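Local coordinates for ParB domain protein nuclease (Sulfolobus solfataricus, PDB 5K5D) that probably takes part in partitioning archaeal DNA, acting as the ParB-like component of a pNOB8-type segregation system, at residues T8-L19 and F74-D83; E154-L162 and R193-P203. The protein carries 4 engineered substitutions. All blocks are in the same frame, centred on the assembly; numbering follows the deposited sequence.

Contact 1. Residues T8-L19 and F74-D83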
loop_
_atom_site.group_PDB
_atom_site.type_symbol
_atom_site.label_atom_id
_atom_site.label_comp_id
_atom_site.label_asym_id
_atom_site.label_seq_id
_atom_site.Cartn_x
_atom_site.Cartn_y
_atom_site.Cartn_z
ATOM N N THR B 8 8.373 5.857 21.166
ATOM C CA THR B 8 9.688 5.983 21.782
ATOM C C THR B 8 10.549 4.769 21.455
ATOM O O THR B 8 10.037 3.660 21.275
ATOM C CB THR B 8 9.584 6.079 23.307
ATOM O OG1 THR B 8 10.901 6.105 23.871
ATOM C CG2 THR B 8 8.836 4.874 23.853
ATOM N N TYR B 9 11.858 4.975 21.390
ATOM C CA TYR B 9 12.766 3.877 21.123
ATOM C C TYR B 9 14.158 4.158 21.660
ATOM O O TYR B 9 14.499 5.292 21.993
ATOM C CB TYR B 9 12.836 3.585 19.620
ATOM C CG TYR B 9 13.474 4.688 18.814
ATOM C CD1 TYR B 9 14.856 4.767 18.683
ATOM C CD2 TYR B 9 12.697 5.651 18.183
ATOM C CE1 TYR B 9 15.445 5.779 17.947
ATOM C CE2 TYR B 9 13.278 6.664 17.441
ATOM C CZ TYR B 9 14.653 6.723 17.327
ATOM O OH TYR B 9 15.237 7.728 16.589
ATOM N N THR B 10 14.963 3.109 21.738
ATOM C CA THR B 10 16.342 3.243 22.157
ATOM C C THR B 10 17.239 2.552 21.135
ATOM O O THR B 10 16.807 1.634 20.432
ATOM C CB THR B 10 16.556 2.660 23.564
ATOM O OG1 THR B 10 16.062 1.317 23.609
ATOM C CG2 THR B 10 15.803 3.488 24.596
ATOM N N GLU B 11 18.478 3.015 21.038
ATOM C CA GLU B 11 19.419 2.469 20.074
ATOM C C GLU B 11 20.279 1.417 20.757
ATOM O O GLU B 11 20.894 1.688 21.788
ATOM C CB GLU B 11 20.292 3.586 19.499
ATOM C CG GLU B 11 20.669 3.411 18.031
ATOM C CD GLU B 11 21.782 2.402 17.817
ATOM O OE1 GLU B 11 22.422 1.996 18.809
ATOM O OE2 GLU B 11 22.020 2.017 16.654
ATOM N N GLU B 12 20.310 0.211 20.199
ATOM C CA GLU B 12 21.126 -0.853 20.772
ATOM C C GLU B 12 21.644 -1.838 19.732
ATOM O O GLU B 12 21.121 -1.924 18.620
ATOM C CB GLU B 12 20.368 -1.594 21.879
ATOM C CG GLU B 12 19.060 -2.218 21.447
ATOM C CD GLU B 12 18.392 -2.992 22.572
ATOM O OE1 GLU B 12 18.645 -4.209 22.689
ATOM O OE2 GLU B 12 17.617 -2.387 23.342
ATOM N N VAL B 13 22.686 -2.570 20.108
ATOM C CA VAL B 13 23.262 -3.592 19.251
ATOM C C VAL B 13 22.970 -4.963 19.831
ATOM O O VAL B 13 23.100 -5.181 21.036
ATOM C CB VAL B 13 24.776 -3.428 19.108
ATOM C CG1 VAL B 13 25.336 -4.507 18.194
ATOM C CG2 VAL B 13 25.105 -2.048 18.576
ATOM N N VAL B 14 22.572 -5.886 18.966
ATOM C CA VAL B 14 22.191 -7.219 19.401
ATOM C C VAL B 14 22.756 -8.265 18.455
ATOM O O VAL B 14 23.129 -7.948 17.325
ATOM C CB VAL B 14 20.661 -7.364 19.444
ATOM C CG1 VAL B 14 20.073 -6.441 20.495
ATOM C CG2 VAL B 14 20.067 -7.071 18.083
ATOM N N SER B 15 22.822 -9.510 18.925
ATOM C CA SER B 15 23.244 -10.616 18.076
ATOM C C SER B 15 22.287 -10.709 16.897
ATOM O O SER B 15 21.077 -10.538 17.055
ATOM C CB SER B 15 23.266 -11.935 18.854
ATOM O OG SER B 15 21.958 -12.380 19.161
ATOM N N ILE B 16 22.834 -10.970 15.716
ATOM C CA ILE B 16 22.044 -10.940 14.493
ATOM C C ILE B 16 20.890 -11.944 14.529
ATOM O O ILE B 16 19.868 -11.754 13.870
ATOM C CB ILE B 16 22.927 -11.173 13.250
ATOM C CG1 ILE B 16 22.151 -10.853 11.971
ATOM C CG2 ILE B 16 23.473 -12.595 13.235
ATOM C CD1 ILE B 16 23.016 -10.787 10.745
ATOM N N GLU B 17 21.049 -12.996 15.324
ATOM C CA GLU B 17 20.047 -14.050 15.401
ATOM C C GLU B 17 19.002 -13.778 16.481
ATOM O O GLU B 17 18.042 -14.538 16.641
ATOM C CB GLU B 17 20.721 -15.402 15.640
ATOM C CG GLU B 17 21.760 -15.764 14.590
ATOM C CD GLU B 17 21.163 -15.888 13.200
ATOM O OE1 GLU B 17 20.061 -16.464 13.075
ATOM O OE2 GLU B 17 21.792 -15.405 12.233
ATOM N N LYS B 18 19.186 -12.691 17.222
ATOM C CA LYS B 18 18.251 -12.342 18.284
ATOM C C LYS B 18 16.946 -11.780 17.711
ATOM O O LYS B 18 15.909 -11.792 18.375
ATOM C CB LYS B 18 18.890 -11.347 19.253
ATOM C CG LYS B 18 18.090 -11.103 20.525
ATOM C CD LYS B 18 18.834 -10.170 21.466
ATOM C CE LYS B 18 18.006 -9.842 22.702
ATOM N NZ LYS B 18 18.746 -8.935 23.626
ATOM N N LEU B 19 17.003 -11.303 16.470
ATOM C CA LEU B 19 15.837 -10.707 15.812
ATOM C C LEU B 19 14.831 -11.746 15.321
ATOM O O LEU B 19 15.175 -12.650 14.558
ATOM C CB LEU B 19 16.276 -9.814 14.648
ATOM C CG LEU B 19 16.350 -8.308 14.921
ATOM C CD1 LEU B 19 16.226 -8.001 16.413
ATOM C CD2 LEU B 19 17.630 -7.717 14.333
ATOM N N PHE B 74 27.688 -10.989 8.887
ATOM C CA PHE B 74 27.399 -10.124 10.026
ATOM C C PHE B 74 26.969 -10.941 11.241
ATOM O O PHE B 74 26.187 -11.883 11.123
ATOM C CB PHE B 74 26.335 -9.087 9.667
ATOM C CG PHE B 74 26.822 -8.024 8.723
ATOM C CD1 PHE B 74 27.091 -8.325 7.398
ATOM C CD2 PHE B 74 27.008 -6.722 9.159
ATOM C CE1 PHE B 74 27.539 -7.348 6.529
ATOM C CE2 PHE B 74 27.454 -5.742 8.294
ATOM C CZ PHE B 74 27.721 -6.055 6.977
ATOM N N LYS B 75 27.497 -10.584 12.408
ATOM C CA LYS B 75 27.208 -11.325 13.632
ATOM C C LYS B 75 26.296 -10.543 14.570
ATOM O O LYS B 75 25.680 -11.112 15.471
ATOM C CB LYS B 75 28.506 -11.704 14.353
ATOM C CG LYS B 75 29.415 -12.632 13.557
ATOM C CD LYS B 75 28.686 -13.912 13.167
ATOM C CE LYS B 75 29.527 -14.771 12.233
ATOM N NZ LYS B 75 28.811 -16.012 11.824
ATOM N N GLU B 76 26.214 -9.236 14.358
ATOM C CA GLU B 76 25.366 -8.395 15.192
ATOM C C GLU B 76 24.889 -7.168 14.430
ATOM O O GLU B 76 25.591 -6.642 13.566
ATOM C CB GLU B 76 26.082 -7.996 16.488
ATOM C CG GLU B 76 27.291 -7.094 16.317
ATOM C CD GLU B 76 27.971 -6.783 17.643
ATOM O OE1 GLU B 76 27.945 -7.647 18.547
ATOM O OE2 GLU B 76 28.523 -5.671 17.783
ATOM N N VAL B 77 23.686 -6.720 14.752
ATOM C CA VAL B 77 23.066 -5.646 13.994
ATOM C C VAL B 77 22.542 -4.529 14.894
ATOM O O VAL B 77 21.926 -4.780 15.931
ATOM C CB VAL B 77 21.946 -6.190 13.066
ATOM C CG1 VAL B 77 21.098 -7.218 13.792
ATOM C CG2 VAL B 77 21.093 -5.056 12.516
ATOM N N LYS B 78 22.819 -3.294 14.491
ATOM C CA LYS B 78 22.315 -2.118 15.179
ATOM C C LYS B 78 20.821 -1.999 14.908
ATOM O O LYS B 78 20.381 -2.126 13.766
ATOM C CB LYS B 78 23.041 -0.868 14.673
ATOM C CG LYS B 78 24.560 -0.932 14.807
ATOM C CD LYS B 78 25.284 -0.278 13.621
ATOM C CE LYS B 78 25.096 1.230 13.576
ATOM N NZ LYS B 78 23.710 1.627 13.190
ATOM N N ILE B 79 20.038 -1.767 15.956
ATOM C CA ILE B 79 18.598 -1.621 15.796
ATOM C C ILE B 79 18.023 -0.443 16.582
ATOM O O ILE B 79 18.676 0.127 17.462
ATOM C CB ILE B 79 17.837 -2.904 16.209
ATOM C CG1 ILE B 79 17.954 -3.145 17.717
ATOM C CG2 ILE B 79 18.340 -4.103 15.425
ATOM C CD1 ILE B 79 17.109 -4.311 18.220
ATOM N N LEU B 80 16.795 -0.076 16.234
ATOM C CA LEU B 80 16.007 0.824 17.055
ATOM C C LEU B 80 14.900 0.003 17.709
ATOM O O LEU B 80 13.926 -0.379 17.053
ATOM C CB LEU B 80 15.414 1.958 16.218
ATOM C CG LEU B 80 16.412 2.864 15.493
ATOM C CD1 LEU B 80 15.698 4.036 14.830
ATOM C CD2 LEU B 80 17.476 3.366 16.451
ATOM N N LYS B 81 15.070 -0.292 18.995
ATOM C CA LYS B 81 14.061 -1.021 19.748
ATOM C C LYS B 81 13.016 -0.052 20.288
ATOM O O LYS B 81 13.295 0.755 21.178
ATOM C CB LYS B 81 14.692 -1.809 20.897
ATOM C CG LYS B 81 13.736 -2.787 21.558
ATOM C CD LYS B 81 14.397 -3.554 22.693
ATOM C CE LYS B 81 14.641 -2.661 23.895
ATOM N NZ LYS B 81 15.270 -3.418 25.013
ATOM N N TYR B 82 11.816 -0.133 19.728
ATOM C CA TYR B 82 10.708 0.703 20.154
ATOM C C TYR B 82 10.005 0.076 21.345
ATOM O O TYR B 82 9.959 -1.147 21.478
ATOM C CB TYR B 82 9.724 0.902 19.005
ATOM C CG TYR B 82 10.202 1.901 17.993
ATOM C CD1 TYR B 82 11.231 1.590 17.112
ATOM C CD2 TYR B 82 9.629 3.161 17.916
ATOM C CE1 TYR B 82 11.676 2.514 16.181
ATOM C CE2 TYR B 82 10.069 4.089 16.989
ATOM C CZ TYR B 82 11.091 3.760 16.129
ATOM O OH TYR B 82 11.525 4.684 15.213
ATOM N N ASP B 83 9.451 0.923 22.207
ATOM C CA ASP B 83 8.863 0.456 23.449
ATOM C C ASP B 83 7.386 0.115 23.304
ATOM O O ASP B 83 6.534 0.692 23.971
ATOM C CB ASP B 83 9.054 1.493 24.549
ATOM C CG ASP B 83 8.552 1.009 25.889
ATOM O OD1 ASP B 83 8.708 -0.198 26.168
ATOM O OD2 ASP B 83 7.995 1.826 26.651
#

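Contact 2. Residues E154-L162 and R193-P203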
loop_
_atom_site.group_PDB
_atom_site.type_symbol
_atom_site.label_atom_id
_atom_site.label_comp_id
_atom_site.label_asym_id
_atom_site.label_seq_id
_atom_site.Cartn_x
_atom_site.Cartn_y
_atom_site.Cartn_z
ATOM N N GLU B 154 -21.919 12.633 0.041
ATOM C CA GLU B 154 -21.956 11.592 -0.980
ATOM C C GLU B 154 -20.792 10.626 -0.788
ATOM O O GLU B 154 -20.951 9.409 -0.893
ATOM C CB GLU B 154 -21.879 12.214 -2.376
ATOM C CG GLU B 154 -21.809 11.199 -3.507
ATOM C CD GLU B 154 -20.931 11.664 -4.655
ATOM O OE1 GLU B 154 -20.184 12.648 -4.472
ATOM O OE2 GLU B 154 -20.985 11.043 -5.738
ATOM N N GLU B 155 -19.622 11.184 -0.501
ATOM C CA GLU B 155 -18.414 10.395 -0.305
ATOM C C GLU B 155 -18.501 9.561 0.973
ATOM O O GLU B 155 -17.772 8.582 1.143
ATOM C CB GLU B 155 -17.197 11.320 -0.274
ATOM C CG GLU B 155 -15.869 10.609 -0.267
ATOM C CD GLU B 155 -14.718 11.562 -0.496
ATOM O OE1 GLU B 155 -14.795 12.356 -1.459
ATOM O OE2 GLU B 155 -13.748 11.526 0.291
ATOM N N ASN B 156 -19.401 9.954 1.869
ATOM C CA ASN B 156 -19.642 9.206 3.096
ATOM C C ASN B 156 -20.822 8.251 2.932
ATOM O O ASN B 156 -21.247 7.604 3.889
ATOM C CB ASN B 156 -19.891 10.162 4.267
ATOM C CG ASN B 156 -19.313 9.652 5.577
ATOM O OD1 ASN B 156 -19.042 8.463 5.729
ATOM N ND2 ASN B 156 -19.120 10.554 6.532
ATOM N N GLU B 157 -21.345 8.176 1.709
ATOM C CA GLU B 157 -22.469 7.298 1.392
ATOM C C GLU B 157 -21.984 5.931 0.925
ATOM O O GLU B 157 -22.600 4.908 1.220
ATOM C CB GLU B 157 -23.352 7.909 0.297
ATOM C CG GLU B 157 -23.920 9.283 0.610
ATOM C CD GLU B 157 -24.935 9.269 1.734
ATOM O OE1 GLU B 157 -25.574 10.317 1.969
ATOM O OE2 GLU B 157 -25.096 8.215 2.384
ATOM N N GLU B 158 -20.887 5.923 0.173
ATOM C CA GLU B 158 -20.350 4.681 -0.365
ATOM C C GLU B 158 -19.452 3.994 0.652
ATOM O O GLU B 158 -18.720 4.646 1.392
ATOM C CB GLU B 158 -19.584 4.929 -1.664
ATOM C CG GLU B 158 -20.408 5.581 -2.755
ATOM C CD GLU B 158 -20.372 7.093 -2.683
ATOM O OE1 GLU B 158 -21.346 7.737 -3.127
ATOM O OE2 GLU B 158 -19.361 7.637 -2.188
ATOM N N PHE B 159 -19.515 2.668 0.676
ATOM C CA PHE B 159 -18.775 1.887 1.651
ATOM C C PHE B 159 -18.165 0.655 1.002
ATOM O O PHE B 159 -18.612 0.209 -0.051
ATOM C CB PHE B 159 -19.697 1.465 2.802
ATOM C CG PHE B 159 -20.199 2.613 3.632
ATOM C CD1 PHE B 159 -21.276 3.375 3.211
ATOM C CD2 PHE B 159 -19.596 2.925 4.838
ATOM C CE1 PHE B 159 -21.742 4.433 3.976
ATOM C CE2 PHE B 159 -20.056 3.982 5.608
ATOM C CZ PHE B 159 -21.132 4.737 5.175
ATOM N N VAL B 160 -17.135 0.112 1.636
ATOM C CA VAL B 160 -16.557 -1.152 1.209
ATOM C C VAL B 160 -16.416 -2.061 2.424
ATOM O O VAL B 160 -16.309 -1.587 3.559
ATOM C CB VAL B 160 -15.191 -0.957 0.523
ATOM C CG1 VAL B 160 -14.157 -0.464 1.522
ATOM C CG2 VAL B 160 -14.733 -2.256 -0.143
ATOM N N THR B 161 -16.443 -3.366 2.186
ATOM C CA THR B 161 -16.361 -4.337 3.269
ATOM C C THR B 161 -15.121 -5.204 3.133
ATOM O O THR B 161 -15.021 -6.027 2.225
ATOM C CB THR B 161 -17.608 -5.240 3.315
ATOM O OG1 THR B 161 -18.772 -4.431 3.518
ATOM C CG2 THR B 161 -17.494 -6.257 4.449
ATOM N N LEU B 162 -14.177 -5.014 4.047
ATOM C CA LEU B 162 -12.921 -5.753 4.012
ATOM C C LEU B 162 -13.151 -7.207 4.402
ATOM O O LEU B 162 -14.253 -7.587 4.795
ATOM C CB LEU B 162 -11.895 -5.102 4.939
ATOM C CG LEU B 162 -11.780 -3.579 4.816
ATOM C CD1 LEU B 162 -10.788 -3.024 5.830
ATOM C CD2 LEU B 162 -11.395 -3.168 3.396
ATOM N N ARG B 193 -7.451 11.260 -2.822
ATOM C CA ARG B 193 -8.896 11.287 -2.969
ATOM C C ARG B 193 -9.315 10.354 -4.095
ATOM O O ARG B 193 -10.309 9.637 -3.981
ATOM C CB ARG B 193 -9.381 12.710 -3.232
ATOM C CG ARG B 193 -10.887 12.845 -3.205
ATOM C CD ARG B 193 -11.317 14.289 -3.348
ATOM N NE ARG B 193 -12.757 14.388 -3.554
ATOM C CZ ARG B 193 -13.340 14.326 -4.745
ATOM N NH1 ARG B 193 -12.602 14.169 -5.837
ATOM N NH2 ARG B 193 -14.658 14.420 -4.845
ATOM N N LYS B 194 -8.542 10.372 -5.178
ATOM C CA LYS B 194 -8.752 9.461 -6.295
ATOM C C LYS B 194 -8.626 8.026 -5.820
ATOM O O LYS B 194 -9.463 7.182 -6.135
ATOM C CB LYS B 194 -7.725 9.716 -7.402
ATOM C CG LYS B 194 -8.010 10.926 -8.262
ATOM C CD LYS B 194 -6.846 11.197 -9.199
ATOM C CE LYS B 194 -7.114 12.399 -10.093
ATOM N NZ LYS B 194 -5.888 12.817 -10.832
HETATM N N MSE B 195 -7.568 7.752 -5.066
HETATM C CA MSE B 195 -7.321 6.402 -4.584
HETATM C C MSE B 195 -8.428 5.960 -3.639
HETATM O O MSE B 195 -8.895 4.824 -3.713
HETATM C CB MSE B 195 -5.960 6.305 -3.896
HETATM C CG MSE B 195 -5.446 4.876 -3.791
HETATM SE SE MSE B 195 -5.439 4.150 -1.981
HETATM C CE MSE B 195 -3.806 4.990 -1.345
ATOM N N ALA B 196 -8.852 6.867 -2.763
ATOM C CA ALA B 196 -9.887 6.560 -1.782
ATOM C C ALA B 196 -11.214 6.216 -2.451
ATOM O O ALA B 196 -11.877 5.247 -2.074
ATOM C CB ALA B 196 -10.060 7.715 -0.808
ATOM N N ILE B 197 -11.595 7.009 -3.450
ATOM C CA ILE B 197 -12.829 6.763 -4.191
ATOM C C ILE B 197 -12.783 5.434 -4.941
ATOM O O ILE B 197 -13.754 4.680 -4.951
ATOM C CB ILE B 197 -13.129 7.899 -5.179
ATOM C CG1 ILE B 197 -13.394 9.195 -4.412
ATOM C CG2 ILE B 197 -14.322 7.542 -6.056
ATOM C CD1 ILE B 197 -13.747 10.367 -5.292
ATOM N N LEU B 198 -11.650 5.145 -5.572
ATOM C CA LEU B 198 -11.501 3.890 -6.286
ATOM C C LEU B 198 -11.499 2.727 -5.303
ATOM O O LEU B 198 -12.109 1.692 -5.555
ATOM C CB LEU B 198 -10.211 3.875 -7.114
ATOM C CG LEU B 198 -10.049 4.931 -8.208
ATOM C CD1 LEU B 198 -8.766 4.693 -8.984
ATOM C CD2 LEU B 198 -11.247 4.945 -9.141
ATOM N N ARG B 199 -10.815 2.906 -4.180
ATOM C CA ARG B 199 -10.659 1.827 -3.215
ATOM C C ARG B 199 -12.006 1.365 -2.675
ATOM O O ARG B 199 -12.206 0.175 -2.414
ATOM C CB ARG B 199 -9.747 2.263 -2.068
ATOM C CG ARG B 199 -9.058 1.112 -1.361
ATOM C CD ARG B 199 -9.917 0.557 -0.252
ATOM N NE ARG B 199 -9.413 -0.725 0.226
ATOM C CZ ARG B 199 -9.925 -1.900 -0.117
ATOM N NH1 ARG B 199 -10.967 -1.955 -0.938
ATOM N NH2 ARG B 199 -9.401 -3.020 0.366
ATOM N N ILE B 200 -12.929 2.309 -2.525
ATOM C CA ILE B 200 -14.235 2.023 -1.938
ATOM C C ILE B 200 -15.297 1.694 -2.985
ATOM O O ILE B 200 -16.070 0.745 -2.823
ATOM C CB ILE B 200 -14.716 3.191 -1.052
ATOM C CG1 ILE B 200 -14.201 3.007 0.378
ATOM C CG2 ILE B 200 -16.235 3.292 -1.066
ATOM C CD1 ILE B 200 -12.687 2.903 0.479
ATOM N N ASN B 201 -15.328 2.472 -4.060
ATOM C CA ASN B 201 -16.343 2.285 -5.089
ATOM C C ASN B 201 -16.003 1.175 -6.078
ATOM O O ASN B 201 -16.885 0.437 -6.520
ATOM C CB ASN B 201 -16.611 3.596 -5.832
ATOM C CG ASN B 201 -17.303 4.628 -4.963
ATOM O OD1 ASN B 201 -18.529 4.683 -4.906
ATOM N ND2 ASN B 201 -16.519 5.449 -4.275
ATOM N N THR B 202 -14.721 1.042 -6.402
ATOM C CA THR B 202 -14.301 0.133 -7.463
ATOM C C THR B 202 -12.972 -0.577 -7.159
ATOM O O THR B 202 -11.962 -0.344 -7.824
ATOM C CB THR B 202 -14.213 0.888 -8.805
ATOM O OG1 THR B 202 -13.904 -0.027 -9.861
ATOM C CG2 THR B 202 -13.153 1.984 -8.737
ATOM N N PRO B 203 -12.978 -1.461 -6.149
ATOM C CA PRO B 203 -11.793 -2.205 -5.702
ATOM C C PRO B 203 -11.128 -2.996 -6.830
ATOM O O PRO B 203 -9.898 -3.021 -6.927
ATOM C CB PRO B 203 -12.365 -3.176 -4.662
ATOM C CG PRO B 203 -13.620 -2.541 -4.195
ATOM C CD PRO B 203 -14.178 -1.814 -5.374
#

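Contact 1. Residues T8-L19 and F74-D83
Lys81 O takes two donors from the facing strand: Thr10 N gives it a hydrogen bond of 2.9 Å, and Tyr9 CA adds a CA-H...O contact at 3.2 Å. Next to it, the Tyr9 side chain lies alongside Tyr82, its CB placed over the middle of the Tyr82 ring, 3.5 Å from the centroid and only 9° off the ring normal. Because Tyr9 CG sits between the backbone N and the carbonyl carbon (chi1 67°), the Tyr9 ring runs on beside Tyr82, tilted against it, while Leu80 CD1 covers a face of the Tyr9 ring in a CH-pi contact. This is antiparallel pairing in textbook form, hydrogen-bonded pairs such as Glu12 with Ile79 taking turns with non-hydrogen-bonded ones such as Glu11 with Leu80. Strand 9-15 thereby becomes an outermost strand of the four-stranded mixed sheet in the ParB-like N-terminal region, with strand 51-53 flanking 76-82 on its far side. On the face that carries Glu12 and Lys81, the two cross, and Lys81 NZ makes a weak hydrogen bond of 3.1 Å within a salt bridge to Glu12 OE2. Tyr57 OH bonds both Glu12 OE1 and Lys81 NZ, so a hydroxyl clasps the ion pair. Farther along this face Leu19 CD2 bridges Val77 CG1 at 3.5 Å and Ile79 CG2 at 3.8 Å. Past the strand end, Ile16 N donates to Lys75 O at 2.9 Å, and Ile16 CD1 rests 3.9 Å from Phe74 CB.

Contact 2. Residues E154-L162 and R193-P203
Val160 lies across Ile200 at about a right angle, its CG1 meeting Ile200 CG1 at 3.7 Å. The contact illustrates a short beta hairpin, strands 159-161 and 167-169, packed on the last turns of helix 189-201, just where the chain turns at Thr202 into helix 203-210. A chi1 of 67° turns the CG1 branch of Val160 onto Ile200 and leaves CG2, anti to the backbone N, near Arg199 NH1 and Pro203 CG. Ile200 CG2 in turn packs 3.7 Å from the backbone carbon Glu158 C, so the isoleucine uses one branch for the strand residue Val160 and another for the backbone of Glu158, just ahead of the strand. Asn201 holds the next position. Its ND2 donates to Ile197 O at 2.9 Å, lying in the carbonyl plane on a lone pair, and since Asn201 N binds the same oxygen, this helix carbonyl is gripped twice. The amide is thereby fixed in its rotation, and its OD1 comes up against the Glu158 methylenes, 3.0 Å from Glu158 CG. Replacing Asn201 by alanine would remove both amide contacts, and is likely to leave Ile197 O with the backbone donor alone of these two and to open a gap beside Glu158 CB and CG. Toward the start of the helix segment, Glu155 reaches out in extended form, and its OE1 forms a salt bridge with Arg193 NE, 3.6 Å away, the carboxylate and guanidinium planes being 54° apart. Ile197 CD1 lies over one face of that guanidinium, toward its rim. Arg199 pairs through NH2 with Asp121 of helix 109-128, while Leu162 CD2 sits over one face of its guanidinium, nearer the rim than the centre and 3.6 Å from NH2.

Contacts 1 and 2 follow one another along the chain, the first closing at Asp83 before the second opens at Glu154, and they lie on opposite sides of the chain's centre. Their centres are 40 Å apart and their nearest atoms about 23 Å, so neither touches the other. They exemplify two ways of joining distant sequence: contact 1 is carried largely by backbone bonds within a sheet, contact 2 mainly by side-chain packing and a salt bridge, with no hydrogen bond crossing between its segments. Contact 1 is peripheral, its centre 26 Å from that of the chain, against 15 Å for contact 2, which abuts the long helix 109-128.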